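Local coordinates for flagellar protein (Xanthomonas campestris pv. campestris, PDB 3C12) that is probably required for formation of the bacterial flagellar hook, perhaps as a scaffolding cap, and is represented here by its C-terminal part, at residues S129-A132 and N133-R136. Numbering follows the deposited sequence.
Sequences SPLA and NVLR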
ATOM      1  N   SER A 129      -6.832  11.779  -3.710  1.00 52.88           N
ATOM      2  CA  SER A 129      -7.230  10.406  -3.579  1.00 52.75           C
ATOM      3  C   SER A 129      -8.622  10.180  -4.099  1.00 52.06           C
ATOM      4  O   SER A 129      -9.557  10.875  -3.725  1.00 50.36           O
ATOM      5  CB  SER A 129      -7.175   9.957  -2.123  1.00 53.37           C
ATOM      6  OG  SER A 129      -7.625   8.614  -2.025  1.00 55.05           O
ATOM      7  N   PRO A 130      -8.776   9.201  -4.991  1.00 52.76           N
ATOM      8  CA  PRO A 130     -10.107   8.925  -5.521  1.00 53.90           C
ATOM      9  C   PRO A 130     -10.978   8.267  -4.443  1.00 55.26           C
ATOM     10  O   PRO A 130     -10.527   7.387  -3.699  1.00 54.84           O
ATOM     11  CB  PRO A 130      -9.820   7.985  -6.686  1.00 53.12           C
ATOM     12  CG  PRO A 130      -8.583   7.272  -6.238  1.00 52.57           C
ATOM     13  CD  PRO A 130      -7.757   8.394  -5.681  1.00 52.25           C
ATOM     14  N   LEU A 131     -12.211   8.738  -4.333  1.00 56.29           N
ATOM     15  CA  LEU A 131     -13.151   8.172  -3.382  1.00 55.91           C
ATOM     16  C   LEU A 131     -13.249   6.742  -3.896  1.00 56.49           C
ATOM     17  O   LEU A 131     -13.745   6.519  -5.006  1.00 59.11           O
ATOM     18  CB  LEU A 131     -14.497   8.891  -3.520  1.00 55.78           C
ATOM     19  CG  LEU A 131     -15.647   8.539  -2.579  1.00 55.59           C
ATOM     20  CD1 LEU A 131     -16.226   7.178  -2.949  1.00 53.55           C
ATOM     21  CD2 LEU A 131     -15.136   8.571  -1.141  1.00 54.53           C
ATOM     22  N   ALA A 132     -12.748   5.788  -3.116  1.00 54.00           N
ATOM     23  CA  ALA A 132     -12.746   4.375  -3.509  1.00 53.43           C
ATOM     24  C   ALA A 132     -11.504   3.770  -2.902  1.00 53.51           C
ATOM     25  O   ALA A 132     -11.526   2.644  -2.399  1.00 53.36           O
ATOM     26  CB  ALA A 132     -12.691   4.215  -5.034  1.00 50.17           C
ATOM     27  N   ASN A 133     -10.416   4.531  -2.968  1.00 53.84           N
ATOM     28  CA  ASN A 133      -9.157   4.098  -2.410  1.00 53.80           C
ATOM     29  C   ASN A 133      -9.278   4.193  -0.908  1.00 54.23           C
ATOM     30  O   ASN A 133      -8.388   3.770  -0.185  1.00 54.46           O
ATOM     31  CB  ASN A 133      -8.004   4.982  -2.885  1.00 55.29           C
ATOM     32  CG  ASN A 133      -7.639   4.744  -4.336  1.00 56.46           C
ATOM     33  OD1 ASN A 133      -6.487   4.887  -4.721  1.00 56.62           O
ATOM     34  ND2 ASN A 133      -8.623   4.389  -5.150  1.00 57.49           N
ATOM     35  N   VAL A 134     -10.390   4.746  -0.433  1.00 54.34           N
ATOM     36  CA  VAL A 134     -10.588   4.878   1.005  1.00 54.83           C
ATOM     37  C   VAL A 134     -10.845   3.523   1.655  1.00 55.78           C
ATOM     38  O   VAL A 134     -11.630   2.719   1.154  1.00 55.97           O
ATOM     39  CB  VAL A 134     -11.763   5.820   1.338  1.00 54.90           C
ATOM     40  CG1 VAL A 134     -11.836   6.047   2.851  1.00 55.59           C
ATOM     41  CG2 VAL A 134     -11.584   7.139   0.611  1.00 54.13           C
ATOM     42  N   LEU A 135     -10.165   3.277   2.770  1.00 55.83           N
ATOM     43  CA  LEU A 135     -10.310   2.027   3.498  1.00 55.85           C
ATOM     44  C   LEU A 135     -11.457   2.154   4.498  1.00 56.42           C
ATOM     45  O   LEU A 135     -12.204   1.202   4.724  1.00 57.12           O
ATOM     46  CB  LEU A 135      -8.995   1.682   4.221  1.00 55.44           C
ATOM     47  CG  LEU A 135      -8.873   0.376   5.038  1.00 55.96           C
ATOM     48  CD1 LEU A 135      -9.441   0.557   6.445  1.00 55.11           C
ATOM     49  CD2 LEU A 135      -9.576  -0.767   4.297  1.00 54.82           C
ATOM     50  N   ARG A 136     -11.598   3.336   5.090  1.00 56.64           N
ATOM     51  CA  ARG A 136     -12.653   3.579   6.056  1.00 58.02           C
ATOM     52  C   ARG A 136     -12.442   4.924   6.728  1.00 60.19           C
ATOM     53  O   ARG A 136     -11.343   5.476   6.692  1.00 60.20           O
ATOM     54  CB  ARG A 136     -12.667   2.488   7.130  1.00 56.34           C
ATOM     55  CG  ARG A 136     -11.531   2.580   8.136  1.00 54.82           C
ATOM     56  CD  ARG A 136     -11.885   1.811   9.392  1.00 54.26           C
ATOM     57  NE  ARG A 136     -10.879   1.922  10.446  1.00 53.40           N
ATOM     58  CZ  ARG A 136      -9.902   1.042  10.649  1.00 52.79           C
ATOM     59  NH1 ARG A 136      -9.789  -0.029   9.863  1.00 51.30           N
ATOM     60  NH2 ARG A 136      -9.045   1.231  11.647  1.00 50.14           N
TER
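The side chain of Asn133 folds back over the ring of Pro130. CB lies 3.6 Å from Pro130 O and 3.8 Å from Ser129 OG. Because CG sits beside the backbone N and anti to the carbonyl carbon (chi1 -73°), the amide swings back over the proline ring. There Asn133 CG comes 3.3 Å from Pro130 CG, which stands over the amide's flat face and not at its rim. At the tip, Asn133 OD1 is 3.5 Å from Pro130 CG and 3.9 Å from Pro130 CD, while ND2 also has Pro130 CG as its nearest neighbour. These are van der Waals contacts.

The backbone supplies the polar link: Asn133 N donates to Pro130 O at 3.0 Å with an N-H...O angle of 162°. Farther round, Leu131 CD2 meets Val134 CG2 at 4.2 Å, an apolar contact spanning the bend; Val134 also packs on Val14 and Leu121. Leu135 of the second subunit packs on Asn133.

The bond from Asn133 N to Pro130 O closes a four-residue beta turn, Pro130 to Asn133, whose end CA atoms, Pro130 CA and Asn133 CA, are 5.8 Å apart. Leu131 fits the first corner of type II, and Ala132, the second, has a positive phi, so the type is only approximate. This turn leads the chain out of strand 127-130, which pairs with strand 118-123, in the FlgD Tudor-like region.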